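Local coordinates for protein fimbrial subunit CupB6 (Pseudomonas aeruginosa, PDB 5CYL) that probably serves as the adhesive tip of a chaperone-usher pilus, helping the bacterium attach to surfaces and build biofilm, at residues V41-N46 and L152-V157; S88-A91 and V95-V98; V224-F229 and L329-A334; L273-G278 and F283-K288; Y303-R306 and S311-L314. All coordinates share one frame; numbering follows the deposited sequence.

Residues 41-46 open the first loop, which contact 1 closes at 152-157 by packing one sheet of the N-terminal half onto the other. Nested inside that loop is contact 2, the short hairpin of 88-91 and 95-98, about 13 Å away between centres. The C-terminal half follows in series, and contact 3 closes its long loop from 224-229 to 329-334, about 82 Å from contact 1 between centres. Contacts 4 and 5 both nest inside contact 3, one after the other. Contact 4 ties the loop 273-278 to strand 283-289 and touches contact 3 through Phe283, while contact 5 joins strands 299-308 and 311-322 of the same sheet. No loops cross.

Contact 1: V41-N46 and L152-V157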
loop_
_atom_site.group_PDB
_atom_site.type_symbol
_atom_site.label_atom_id
_atom_site.label_comp_id
_atom_site.label_asym_id
_atom_site.label_seq_id
_atom_site.Cartn_x
_atom_site.Cartn_y
_atom_site.Cartn_z
ATOM N N VAL A 41 13.211 -0.892 18.980
ATOM C CA VAL A 41 13.292 0.401 19.671
ATOM C C VAL A 41 13.934 0.273 21.053
ATOM O O VAL A 41 13.551 -0.593 21.867
ATOM C CB VAL A 41 11.913 1.056 19.834
ATOM C CG1 VAL A 41 12.038 2.361 20.611
ATOM C CG2 VAL A 41 11.281 1.307 18.470
ATOM N N SER A 42 14.884 1.156 21.333
ATOM C CA SER A 42 15.507 1.186 22.656
ATOM C C SER A 42 15.289 2.522 23.356
ATOM O O SER A 42 15.616 3.563 22.815
ATOM C CB SER A 42 17.001 0.879 22.559
ATOM O OG SER A 42 17.443 0.302 23.775
ATOM N N LEU A 43 14.716 2.478 24.551
ATOM C CA LEU A 43 14.496 3.689 25.367
ATOM C C LEU A 43 15.452 3.735 26.571
ATOM O O LEU A 43 15.746 2.695 27.153
ATOM C CB LEU A 43 13.059 3.728 25.870
ATOM C CG LEU A 43 11.968 3.877 24.812
ATOM C CD1 LEU A 43 10.624 4.069 25.495
ATOM C CD2 LEU A 43 12.300 5.009 23.828
ATOM N N PHE A 44 15.954 4.912 26.925
ATOM C CA PHE A 44 16.682 5.067 28.188
ATOM C C PHE A 44 15.705 5.259 29.344
ATOM O O PHE A 44 14.815 6.141 29.300
ATOM C CB PHE A 44 17.607 6.261 28.115
ATOM C CG PHE A 44 18.814 6.046 27.268
ATOM C CD1 PHE A 44 19.708 5.025 27.556
ATOM C CD2 PHE A 44 19.104 6.913 26.214
ATOM C CE1 PHE A 44 20.856 4.863 26.786
ATOM C CE2 PHE A 44 20.245 6.751 25.430
ATOM C CZ PHE A 44 21.119 5.714 25.715
ATOM N N LEU A 45 15.865 4.449 30.374
ATOM C CA LEU A 45 15.109 4.666 31.596
ATOM C C LEU A 45 15.993 5.320 32.690
ATOM O O LEU A 45 16.967 4.751 33.133
ATOM C CB LEU A 45 14.464 3.373 32.059
ATOM C CG LEU A 45 13.497 3.443 33.248
ATOM C CD1 LEU A 45 12.549 4.642 33.223
ATOM C CD2 LEU A 45 12.706 2.135 33.326
ATOM N N ASN A 46 15.636 6.531 33.099
ATOM C CA ASN A 46 16.407 7.278 34.089
ATOM C C ASN A 46 15.640 7.521 35.372
ATOM O O ASN A 46 14.439 7.827 35.380
ATOM C CB ASN A 46 16.906 8.571 33.468
ATOM C CG ASN A 46 17.719 8.314 32.222
ATOM O OD1 ASN A 46 18.448 7.349 32.167
ATOM N ND2 ASN A 46 17.562 9.156 31.202
ATOM N N LEU A 152 -0.967 4.006 24.115
ATOM C CA LEU A 152 0.083 3.108 24.598
ATOM C C LEU A 152 0.709 3.595 25.926
ATOM O O LEU A 152 1.361 4.650 25.959
ATOM C CB LEU A 152 1.201 2.986 23.535
ATOM C CG LEU A 152 2.401 2.110 23.972
ATOM C CD1 LEU A 152 1.881 0.685 24.186
ATOM C CD2 LEU A 152 3.580 2.143 22.996
ATOM N N ASN A 153 0.570 2.806 26.990
ATOM C CA ASN A 153 1.123 3.180 28.299
ATOM C C ASN A 153 2.297 2.319 28.724
ATOM O O ASN A 153 2.188 1.102 28.806
ATOM C CB ASN A 153 0.048 3.119 29.357
ATOM C CG ASN A 153 -1.241 3.770 28.903
ATOM O OD1 ASN A 153 -1.371 5.001 28.888
ATOM N ND2 ASN A 153 -2.201 2.956 28.562
ATOM N N LEU A 154 3.425 2.969 28.953
ATOM C CA LEU A 154 4.591 2.303 29.512
ATOM C C LEU A 154 4.704 2.685 30.973
ATOM O O LEU A 154 4.689 3.858 31.324
ATOM C CB LEU A 154 5.848 2.722 28.748
ATOM C CG LEU A 154 5.777 2.519 27.234
ATOM C CD1 LEU A 154 7.089 2.885 26.556
ATOM C CD2 LEU A 154 5.415 1.074 26.900
ATOM N N TRP A 155 4.838 1.699 31.833
ATOM C CA TRP A 155 4.983 1.964 33.266
ATOM C C TRP A 155 6.347 1.549 33.795
ATOM O O TRP A 155 6.685 0.364 33.757
ATOM C CB TRP A 155 3.930 1.197 34.028
ATOM C CG TRP A 155 2.529 1.515 33.604
ATOM C CD1 TRP A 155 1.926 1.150 32.447
ATOM C CD2 TRP A 155 1.554 2.245 34.353
ATOM N NE1 TRP A 155 0.631 1.589 32.425
ATOM C CE2 TRP A 155 0.375 2.272 33.584
ATOM C CE3 TRP A 155 1.561 2.879 35.602
ATOM C CZ2 TRP A 155 -0.791 2.905 34.018
ATOM C CZ3 TRP A 155 0.403 3.505 36.042
ATOM C CH2 TRP A 155 -0.761 3.522 35.249
ATOM N N ALA A 156 7.129 2.484 34.311
ATOM C CA ALA A 156 8.282 2.101 35.175
ATOM C C ALA A 156 7.884 2.198 36.633
ATOM O O ALA A 156 7.608 3.279 37.109
ATOM C CB ALA A 156 9.478 2.982 34.920
ATOM N N VAL A 157 7.841 1.083 37.336
ATOM C CA VAL A 157 7.331 1.055 38.721
ATOM C C VAL A 157 8.320 0.405 39.694
ATOM O O VAL A 157 8.768 -0.741 39.472
ATOM C CB VAL A 157 5.970 0.332 38.809
ATOM C CG1 VAL A 157 5.438 0.293 40.241
ATOM C CG2 VAL A 157 4.952 0.999 37.905
#
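No flat group lies between Leu43 and Leu154, or between Leu45 and Ala156; around the contact the side chain of Phe12 touches Leu43 and Leu45, and those of Tyr123 and Tyr186 touch Leu154. The leucine pair meets methyl to methyl, CD1 of Leu43 lying 3.9 Å from CD1 of Leu154, and the two side chains cross at about a right angle. Their backbones stand well apart here, with 10.8 Å between the CA atoms of Leu43 and Leu154. This is the interior of a beta sandwich: strand 35-50 belongs to one antiparallel sheet and strand 151-160 to the other, so side chains alone bridge the gap and no hydrogen bond passes between the segments. Further along, the sheets draw closer. Leu45 swings CG opposite its backbone N (chi1 -173°) and straddles the small Ala156, whose CB is 3.7 Å from Leu45 CD2 and 3.9 Å from Leu45 CD1. Ile196 touches both Leu43 and Leu154 from a loop.

Contact 2: S88-A91 and V95-V98; sequences SVDA and VKRV
Arg97 faces Val89 across the strand pair, and its side chain can be followed outward from CB, which lies 4.3 Å from Val89 CG2. With CG turned away from the carbonyl carbon (chi1 -69°), the chain runs extended from CG to NE along the hairpin towards its turn. There Val95 CB sits over one face of the guanidinium, towards the rim, and Ala91 CB lies at the edge, in plane near NH1. At the tip, NH2 makes a salt bridge to Asp93 in the turn. Underneath, the backbones are laced by Val89 N to Arg97 O at 2.7 Å, Arg97 N to Val89 O at 3.1 Å and Ala91 N to Val95 O at 3.1 Å. On the other face Asp90 and Lys96 run side by side; Asp90 OD1 is 4.5 Å from Lys96 NZ, too far for a salt bridge. Strand 83-90 is the middle partner, pairing also with strand 118-129 through Ser88 and Asp90, while Leu108 of strand 106-112 packs against Val89 and Arg97.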
loop_
_atom_site.group_PDB
_atom_site.type_symbol
_atom_site.label_atom_id
_atom_site.label_comp_id
_atom_site.label_asym_id
_atom_site.label_seq_id
_atom_site.Cartn_x
_atom_site.Cartn_y
_atom_site.Cartn_z
ATOM N N SER A 88 6.004 -5.126 21.199
ATOM C CA SER A 88 6.450 -6.088 22.229
ATOM C C SER A 88 7.810 -5.694 22.814
ATOM O O SER A 88 8.596 -4.991 22.193
ATOM C CB SER A 88 6.444 -7.511 21.694
ATOM O OG SER A 88 6.795 -7.494 20.335
ATOM N N VAL A 89 8.062 -6.156 24.037
ATOM C CA VAL A 89 9.345 -5.880 24.722
ATOM C C VAL A 89 10.247 -7.098 24.705
ATOM O O VAL A 89 9.776 -8.205 24.957
ATOM C CB VAL A 89 9.149 -5.413 26.168
ATOM C CG1 VAL A 89 8.127 -4.285 26.236
ATOM C CG2 VAL A 89 8.690 -6.545 27.040
ATOM N N ASP A 90 11.515 -6.884 24.391
ATOM C CA ASP A 90 12.497 -7.960 24.436
ATOM C C ASP A 90 12.972 -8.039 25.858
ATOM O O ASP A 90 13.850 -7.284 26.279
ATOM C CB ASP A 90 13.672 -7.673 23.504
ATOM C CG ASP A 90 13.232 -7.369 22.098
ATOM O OD1 ASP A 90 12.304 -8.073 21.622
ATOM O OD2 ASP A 90 13.805 -6.422 21.484
ATOM N N ALA A 91 12.384 -8.959 26.596
ATOM C CA ALA A 91 12.672 -9.110 28.032
ATOM C C ALA A 91 14.052 -9.727 28.316
ATOM O O ALA A 91 14.556 -10.538 27.532
ATOM C CB ALA A 91 11.584 -9.921 28.709
ATOM N N VAL A 95 12.479 -13.558 26.813
ATOM C CA VAL A 95 11.138 -13.820 26.325
ATOM C C VAL A 95 10.584 -12.596 25.615
ATOM O O VAL A 95 10.653 -11.502 26.137
ATOM C CB VAL A 95 10.192 -14.232 27.460
ATOM C CG1 VAL A 95 8.777 -14.407 26.943
ATOM C CG2 VAL A 95 10.651 -15.540 28.076
ATOM N N LYS A 96 10.032 -12.795 24.424
ATOM C CA LYS A 96 9.383 -11.711 23.686
ATOM C C LYS A 96 7.964 -11.626 24.223
ATOM O O LYS A 96 7.220 -12.592 24.160
ATOM C CB LYS A 96 9.361 -12.001 22.194
ATOM C CG LYS A 96 9.763 -10.826 21.318
ATOM C CD LYS A 96 10.116 -11.223 19.879
ATOM C CE LYS A 96 11.373 -10.485 19.388
ATOM N NZ LYS A 96 12.099 -11.095 18.240
ATOM N N ARG A 97 7.617 -10.478 24.781
ATOM C CA ARG A 97 6.275 -10.271 25.317
ATOM C C ARG A 97 5.611 -9.082 24.622
ATOM O O ARG A 97 6.172 -7.980 24.561
ATOM C CB ARG A 97 6.317 -10.066 26.830
ATOM C CG ARG A 97 6.693 -11.311 27.603
ATOM C CD ARG A 97 6.654 -11.089 29.108
ATOM N NE ARG A 97 7.173 -12.251 29.838
ATOM C CZ ARG A 97 8.464 -12.414 30.149
ATOM N NH1 ARG A 97 9.383 -11.523 29.771
ATOM N NH2 ARG A 97 8.820 -13.488 30.828
ATOM N N VAL A 98 4.406 -9.323 24.115
ATOM C CA VAL A 98 3.645 -8.289 23.444
ATOM C C VAL A 98 2.882 -7.478 24.493
ATOM O O VAL A 98 2.315 -8.043 25.425
ATOM C CB VAL A 98 2.658 -8.887 22.439
ATOM C CG1 VAL A 98 1.470 -9.552 23.137
ATOM C CG2 VAL A 98 2.142 -7.812 21.498
#

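Contact 3: V224-F229 and L329-A334; sequences VALKNF and LKAGVA
Leu226 and Leu329 each hold CG beside the backbone N, with chi1 of -70° and -83°, and these torsions let the two side chains slide past one another in opposite directions. Leu226 does most of the touching. Its CD2 rests 3.8 Å from Leu329 CB, while its other methyl, CD1, reaches Ala331 CB at 4.0 Å, so the fork bridges two residues of 329-334. A 3-10 turn presents this leucine: Asn228 N bonds to Ala225 O at 3.0 Å, and Phe229 N bonds to Leu226 O at the same length. Beneath the pair lies the ring of Phe283, against which both leucines pack and which Phe229 meets edge-to-face. The contact is purely apolar and lies near the surface at the far end of the C-terminal domain. Strand 352-361 pairs parallel with 215-225 and antiparallel with 332-343, filling the gap between them. That topology is consistent with a donor-strand-complemented pilin fold of immunoglobulin type, with the filling strand probably added in the construct.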
loop_
_atom_site.group_PDB
_atom_site.type_symbol
_atom_site.label_atom_id
_atom_site.label_comp_id
_atom_site.label_asym_id
_atom_site.label_seq_id
_atom_site.Cartn_x
_atom_site.Cartn_y
_atom_site.Cartn_z
ATOM N N VAL A 224 -6.978 -3.934 -47.856
ATOM C CA VAL A 224 -8.189 -4.731 -48.086
ATOM C C VAL A 224 -9.023 -4.099 -49.188
ATOM O O VAL A 224 -9.194 -2.890 -49.242
ATOM C CB VAL A 224 -9.036 -4.910 -46.796
ATOM C CG1 VAL A 224 -8.293 -5.725 -45.741
ATOM C CG2 VAL A 224 -9.365 -3.577 -46.213
ATOM N N ALA A 225 -9.568 -4.940 -50.036
ATOM C CA ALA A 225 -10.375 -4.461 -51.135
ATOM C C ALA A 225 -11.779 -4.180 -50.667
ATOM O O ALA A 225 -12.264 -4.884 -49.781
ATOM C CB ALA A 225 -10.396 -5.477 -52.257
ATOM N N LEU A 226 -12.430 -3.180 -51.283
ATOM C CA LEU A 226 -13.832 -2.850 -50.957
ATOM C C LEU A 226 -14.771 -4.030 -51.108
ATOM O O LEU A 226 -15.734 -4.130 -50.356
ATOM C CB LEU A 226 -14.378 -1.746 -51.841
ATOM C CG LEU A 226 -13.886 -0.326 -51.690
ATOM C CD1 LEU A 226 -13.860 0.368 -53.038
ATOM C CD2 LEU A 226 -14.787 0.454 -50.759
ATOM N N LYS A 227 -14.489 -4.904 -52.081
ATOM C CA LYS A 227 -15.336 -6.082 -52.393
ATOM C C LYS A 227 -15.428 -6.991 -51.157
ATOM O O LYS A 227 -16.426 -7.636 -50.912
ATOM C CB LYS A 227 -14.833 -6.838 -53.648
ATOM N N ASN A 228 -14.389 -6.945 -50.328
ATOM C CA ASN A 228 -14.346 -7.707 -49.053
ATOM C C ASN A 228 -15.326 -7.268 -47.957
ATOM O O ASN A 228 -15.471 -7.961 -46.976
ATOM C CB ASN A 228 -12.918 -7.751 -48.477
ATOM C CG ASN A 228 -11.986 -8.663 -49.263
ATOM O OD1 ASN A 228 -12.378 -9.354 -50.203
ATOM N ND2 ASN A 228 -10.729 -8.667 -48.866
ATOM N N PHE A 229 -15.990 -6.135 -48.132
ATOM C CA PHE A 229 -16.967 -5.649 -47.159
ATOM C C PHE A 229 -18.334 -5.528 -47.796
ATOM O O PHE A 229 -18.796 -4.401 -48.023
ATOM C CB PHE A 229 -16.612 -4.246 -46.641
ATOM C CG PHE A 229 -15.247 -4.108 -46.089
ATOM C CD1 PHE A 229 -14.191 -3.751 -46.908
ATOM C CD2 PHE A 229 -15.019 -4.293 -44.739
ATOM C CE1 PHE A 229 -12.915 -3.601 -46.386
ATOM C CE2 PHE A 229 -13.742 -4.140 -44.205
ATOM C CZ PHE A 229 -12.693 -3.774 -45.027
ATOM N N LEU A 329 -19.126 4.562 -49.665
ATOM C CA LEU A 329 -17.807 4.003 -49.699
ATOM C C LEU A 329 -16.864 4.614 -50.677
ATOM O O LEU A 329 -17.229 4.882 -51.751
ATOM C CB LEU A 329 -17.923 2.537 -50.007
ATOM C CG LEU A 329 -18.229 1.591 -48.871
ATOM C CD1 LEU A 329 -19.232 2.208 -48.000
ATOM C CD2 LEU A 329 -18.754 0.295 -49.373
ATOM N N LYS A 330 -15.637 4.871 -50.239
ATOM C CA LYS A 330 -14.597 5.383 -51.118
ATOM C C LYS A 330 -13.300 4.679 -50.768
ATOM O O LYS A 330 -13.101 4.289 -49.617
ATOM C CB LYS A 330 -14.444 6.895 -50.950
ATOM C CG LYS A 330 -13.849 7.597 -52.159
ATOM C CD LYS A 330 -13.641 9.079 -51.890
ATOM C CE LYS A 330 -14.944 9.852 -52.021
ATOM N NZ LYS A 330 -14.709 11.284 -52.353
ATOM N N ALA A 331 -12.412 4.511 -51.740
ATOM C CA ALA A 331 -11.150 3.853 -51.437
ATOM C C ALA A 331 -10.042 4.808 -51.114
ATOM O O ALA A 331 -10.105 5.938 -51.477
ATOM C CB ALA A 331 -10.775 2.908 -52.530
ATOM N N GLY A 332 -9.037 4.348 -50.408
ATOM C CA GLY A 332 -7.926 5.212 -50.076
ATOM C C GLY A 332 -7.054 4.808 -48.905
ATOM O O GLY A 332 -7.082 3.683 -48.448
ATOM N N VAL A 333 -6.259 5.754 -48.427
ATOM C CA VAL A 333 -5.330 5.503 -47.320
ATOM C C VAL A 333 -6.166 5.439 -46.058
ATOM O O VAL A 333 -6.945 6.346 -45.859
ATOM C CB VAL A 333 -4.304 6.631 -47.193
ATOM C CG1 VAL A 333 -3.572 6.564 -45.847
ATOM C CG2 VAL A 333 -3.352 6.556 -48.355
ATOM N N ALA A 334 -6.037 4.371 -45.259
ATOM C CA ALA A 334 -6.853 4.246 -44.050
ATOM C C ALA A 334 -5.980 4.297 -42.810
ATOM O O ALA A 334 -5.461 3.263 -42.332
ATOM C CB ALA A 334 -7.669 2.982 -44.088
#

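Contact 4: L273-G278 and F283-K288; sequences LSLKSG and FGIVVK
Leu275 forms the apolar centre, its two methyls dividing between neighbours on strand 283-289. CD2 lies 3.8 Å from Ile285 CD1, the two side chains crossing at about a right angle, and CD1 lies 3.9 Å from Phe283 CB, where leucine and phenylalanine run side by side. Holding CG beside the backbone N (chi1 -61°) lays this fork along the strand. Next to it Leu273 CB packs 4.0 Å from Ile285 CB. Outward from these side chains the backbones join in a single antiparallel bridge: Leu273 N donates to Ile285 O at 2.8 Å, and Ile285 N returns a bond to Leu273 O at 2.9 Å. Beyond the bridge the chains part and a water fills in, accepting from Leu275 N at 2.8 Å and donating to Phe283 O at 3.0 Å. The start of the loop, Leu273 to Leu275, lies against one edge of strand 283-289, whose other edge pairs with strand 311-322 through Gly284 and Val286. Phe356 of strand 352-361 packs against Leu273 and Ile285.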
loop_
_atom_site.group_PDB
_atom_site.type_symbol
_atom_site.label_atom_id
_atom_site.label_comp_id
_atom_site.label_asym_id
_atom_site.label_seq_id
_atom_site.Cartn_x
_atom_site.Cartn_y
_atom_site.Cartn_z
ATOM N N LEU A 273 -13.271 3.816 -34.112
ATOM C CA LEU A 273 -12.194 4.781 -34.263
ATOM C C LEU A 273 -12.196 5.388 -35.678
ATOM O O LEU A 273 -12.340 4.688 -36.675
ATOM C CB LEU A 273 -10.889 4.082 -33.998
ATOM C CG LEU A 273 -9.621 4.910 -33.917
ATOM C CD1 LEU A 273 -9.724 6.003 -32.898
ATOM C CD2 LEU A 273 -8.450 4.005 -33.599
ATOM N N SER A 274 -11.986 6.688 -35.758
ATOM C CA SER A 274 -12.112 7.412 -37.021
ATOM C C SER A 274 -10.874 7.216 -37.877
ATOM O O SER A 274 -9.796 7.031 -37.343
ATOM C CB SER A 274 -12.298 8.907 -36.714
ATOM O OG SER A 274 -11.207 9.732 -37.153
ATOM N N LEU A 275 -11.018 7.322 -39.193
ATOM C CA LEU A 275 -9.842 7.364 -40.084
ATOM C C LEU A 275 -9.394 8.824 -40.268
ATOM O O LEU A 275 -10.241 9.720 -40.238
ATOM C CB LEU A 275 -10.129 6.721 -41.434
ATOM C CG LEU A 275 -10.519 5.246 -41.504
ATOM C CD1 LEU A 275 -10.722 4.881 -42.962
ATOM C CD2 LEU A 275 -9.532 4.273 -40.849
ATOM N N LYS A 276 -8.082 9.065 -40.403
ATOM C CA LYS A 276 -7.562 10.401 -40.737
ATOM C C LYS A 276 -8.185 10.804 -42.077
ATOM O O LYS A 276 -8.289 9.980 -42.998
ATOM C CB LYS A 276 -6.037 10.413 -40.830
ATOM C CG LYS A 276 -5.487 11.832 -40.867
ATOM C CD LYS A 276 -3.976 11.929 -40.688
ATOM C CE LYS A 276 -3.612 13.361 -40.254
ATOM N NZ LYS A 276 -2.329 13.594 -39.514
ATOM N N SER A 277 -8.604 12.058 -42.220
ATOM C CA SER A 277 -9.403 12.405 -43.407
ATOM C C SER A 277 -8.550 12.644 -44.669
ATOM O O SER A 277 -7.342 12.813 -44.572
ATOM C CB SER A 277 -10.270 13.621 -43.129
ATOM O OG SER A 277 -9.454 14.774 -43.055
ATOM N N GLY A 278 -9.186 12.588 -45.830
ATOM C CA GLY A 278 -8.489 12.696 -47.093
ATOM C C GLY A 278 -7.993 11.370 -47.624
ATOM O O GLY A 278 -7.051 11.332 -48.391
ATOM N N PHE A 283 -15.430 3.955 -43.600
ATOM C CA PHE A 283 -14.794 2.910 -42.846
ATOM C C PHE A 283 -14.287 3.454 -41.548
ATOM O O PHE A 283 -14.028 4.645 -41.416
ATOM C CB PHE A 283 -13.623 2.302 -43.632
ATOM C CG PHE A 283 -14.054 1.540 -44.841
ATOM C CD1 PHE A 283 -14.297 2.193 -46.039
ATOM C CD2 PHE A 283 -14.237 0.168 -44.774
ATOM C CE1 PHE A 283 -14.717 1.480 -47.149
ATOM C CE2 PHE A 283 -14.671 -0.565 -45.874
ATOM C CZ PHE A 283 -14.898 0.091 -47.070
ATOM N N GLY A 284 -14.110 2.550 -40.609
ATOM C CA GLY A 284 -13.517 2.903 -39.352
ATOM C C GLY A 284 -12.671 1.775 -38.866
ATOM O O GLY A 284 -12.566 0.731 -39.536
ATOM N N ILE A 285 -12.101 1.954 -37.682
ATOM C CA ILE A 285 -11.326 0.891 -37.041
ATOM C C ILE A 285 -12.005 0.427 -35.728
ATOM O O ILE A 285 -12.464 1.252 -34.937
ATOM C CB ILE A 285 -9.916 1.388 -36.778
ATOM C CG1 ILE A 285 -9.191 1.557 -38.089
ATOM C CG2 ILE A 285 -9.150 0.394 -35.952
ATOM C CD1 ILE A 285 -7.963 2.395 -37.966
ATOM N N VAL A 286 -12.102 -0.880 -35.513
ATOM C CA VAL A 286 -12.573 -1.386 -34.217
ATOM C C VAL A 286 -11.475 -2.136 -33.458
ATOM O O VAL A 286 -10.777 -2.943 -34.046
ATOM C CB VAL A 286 -13.825 -2.274 -34.338
ATOM C CG1 VAL A 286 -15.044 -1.413 -34.590
ATOM C CG2 VAL A 286 -13.664 -3.294 -35.426
ATOM N N VAL A 287 -11.351 -1.915 -32.148
ATOM C CA VAL A 287 -10.367 -2.628 -31.343
ATOM C C VAL A 287 -11.038 -3.436 -30.251
ATOM O O VAL A 287 -11.820 -2.908 -29.430
ATOM C CB VAL A 287 -9.377 -1.681 -30.688
ATOM C CG1 VAL A 287 -8.192 -2.452 -30.121
ATOM C CG2 VAL A 287 -8.912 -0.672 -31.697
ATOM N N LYS A 288 -10.700 -4.719 -30.210
ATOM C CA LYS A 288 -11.329 -5.611 -29.270
ATOM C C LYS A 288 -10.442 -5.954 -28.048
ATOM O O LYS A 288 -9.312 -6.400 -28.205
ATOM C CB LYS A 288 -11.744 -6.851 -30.002
ATOM C CG LYS A 288 -12.401 -7.823 -29.080
ATOM C CD LYS A 288 -12.308 -9.171 -29.723
ATOM C CE LYS A 288 -13.226 -10.104 -29.014
ATOM N NZ LYS A 288 -13.249 -11.441 -29.661
HETATM O O HOH W 1 -13.649 7.225 -40.023
#

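Contact 5: Y303-R306 and S311-L314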
loop_
_atom_site.group_PDB
_atom_site.type_symbol
_atom_site.label_atom_id
_atom_site.label_comp_id
_atom_site.label_asym_id
_atom_site.label_seq_id
_atom_site.Cartn_x
_atom_site.Cartn_y
_atom_site.Cartn_z
ATOM N N TYR A 303 -9.993 1.219 -18.503
ATOM C CA TYR A 303 -10.068 -0.224 -18.531
ATOM C C TYR A 303 -9.034 -0.864 -17.585
ATOM O O TYR A 303 -7.849 -0.453 -17.568
ATOM C CB TYR A 303 -9.896 -0.715 -19.977
ATOM C CG TYR A 303 -11.056 -0.399 -20.875
ATOM C CD1 TYR A 303 -12.174 -1.238 -20.883
ATOM C CD2 TYR A 303 -11.030 0.710 -21.737
ATOM C CE1 TYR A 303 -13.244 -0.971 -21.699
ATOM C CE2 TYR A 303 -12.123 0.997 -22.567
ATOM C CZ TYR A 303 -13.232 0.163 -22.520
ATOM O OH TYR A 303 -14.310 0.378 -23.349
ATOM N N PRO A 304 -9.460 -1.894 -16.833
ATOM C CA PRO A 304 -8.448 -2.518 -16.008
ATOM C C PRO A 304 -7.482 -3.394 -16.817
ATOM O O PRO A 304 -7.853 -3.969 -17.848
ATOM C CB PRO A 304 -9.283 -3.393 -15.052
ATOM C CG PRO A 304 -10.477 -3.762 -15.841
ATOM C CD PRO A 304 -10.791 -2.481 -16.581
ATOM N N MET A 305 -6.249 -3.494 -16.334
ATOM C CA MET A 305 -5.226 -4.280 -17.005
ATOM C C MET A 305 -4.939 -5.571 -16.269
ATOM O O MET A 305 -5.066 -5.640 -15.061
ATOM C CB MET A 305 -3.949 -3.465 -17.172
ATOM C CG MET A 305 -4.141 -2.247 -18.011
ATOM S SD MET A 305 -2.726 -1.166 -18.042
ATOM C CE MET A 305 -1.550 -2.125 -19.015
ATOM N N ARG A 306 -4.517 -6.572 -17.033
ATOM C CA ARG A 306 -4.159 -7.848 -16.472
ATOM C C ARG A 306 -2.758 -7.759 -15.811
ATOM O O ARG A 306 -1.860 -7.054 -16.334
ATOM C CB ARG A 306 -4.186 -8.896 -17.546
ATOM C CG ARG A 306 -3.484 -10.178 -17.139
ATOM C CD ARG A 306 -3.584 -11.231 -18.222
ATOM N NE ARG A 306 -3.002 -10.768 -19.476
ATOM C CZ ARG A 306 -3.147 -11.400 -20.633
ATOM N NH1 ARG A 306 -2.574 -10.910 -21.704
ATOM N NH2 ARG A 306 -3.890 -12.495 -20.733
ATOM N N SER A 311 4.773 -7.277 -14.766
ATOM C CA SER A 311 4.199 -6.424 -15.806
ATOM C C SER A 311 2.669 -6.487 -15.902
ATOM O O SER A 311 2.045 -7.466 -15.563
ATOM C CB SER A 311 4.848 -6.681 -17.166
ATOM O OG SER A 311 4.802 -8.043 -17.417
ATOM N N ALA A 312 2.078 -5.400 -16.367
ATOM C CA ALA A 312 0.661 -5.305 -16.602
ATOM C C ALA A 312 0.429 -5.041 -18.088
ATOM O O ALA A 312 1.050 -4.198 -18.685
ATOM C CB ALA A 312 0.082 -4.190 -15.765
ATOM N N ASP A 313 -0.507 -5.764 -18.680
ATOM C CA ASP A 313 -0.787 -5.597 -20.104
ATOM C C ASP A 313 -2.278 -5.622 -20.442
ATOM O O ASP A 313 -3.083 -6.185 -19.715
ATOM C CB ASP A 313 -0.061 -6.661 -20.929
ATOM C CG ASP A 313 -0.756 -7.990 -20.889
ATOM O OD1 ASP A 313 -0.906 -8.556 -19.773
ATOM O OD2 ASP A 313 -1.165 -8.465 -21.967
ATOM N N LEU A 314 -2.629 -4.999 -21.555
ATOM C CA LEU A 314 -3.949 -5.177 -22.129
ATOM C C LEU A 314 -3.813 -5.834 -23.498
ATOM O O LEU A 314 -3.202 -5.260 -24.404
ATOM C CB LEU A 314 -4.679 -3.838 -22.258
ATOM C CG LEU A 314 -6.147 -3.932 -22.657
ATOM C CD1 LEU A 314 -6.940 -4.682 -21.620
ATOM C CD2 LEU A 314 -6.729 -2.545 -22.875
#
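Arg306 and Asp313 join through a side-on salt bridge, two nitrogens each holding one carboxylate oxygen. Arg306 NH1 bonds to the syn lone pair of Asp313 OD2 at 2.8 Å with an N-H...O angle of 166°, and Arg306 NE reaches Asp313 OD1 at 3.1 Å, also from the syn side but somewhat above the carboxylate plane. The two flat groups are only 19° from coplanar, and the paired bonds fix the rotation of both. Asp313 makes this possible by setting CG between its backbone N and carbonyl carbon (chi1 78°), while the arginine chain bends at chi3 to bring its edge round. Asp242 OD2 lies close to Asp313 OD2, so the guanidinium probably offsets some repulsion between the two acids. Beneath the salt bridge the same residues pair through the backbone, with Arg306 N to Asp313 O at 3.1 Å and Asp313 N to Arg306 O at 3.0 Å. Alongside, Met305 CE packs 4.2 Å from Ala312 CB, and the methyl Leu314 CD1 lies against the backbone carbonyl of Pro304, 3.9 Å from its O. Ile256 of strand 255-260 touches both Met305 and Leu314. Strand 311-322 also bonds on its far edge to 239-245, through Ala312 and Leu314. A cross-strand ion pair on a hydrogen-bonded antiparallel position, this belongs to the beta hairpin of 299-308 and 311-322, within the fimbrial protein family region.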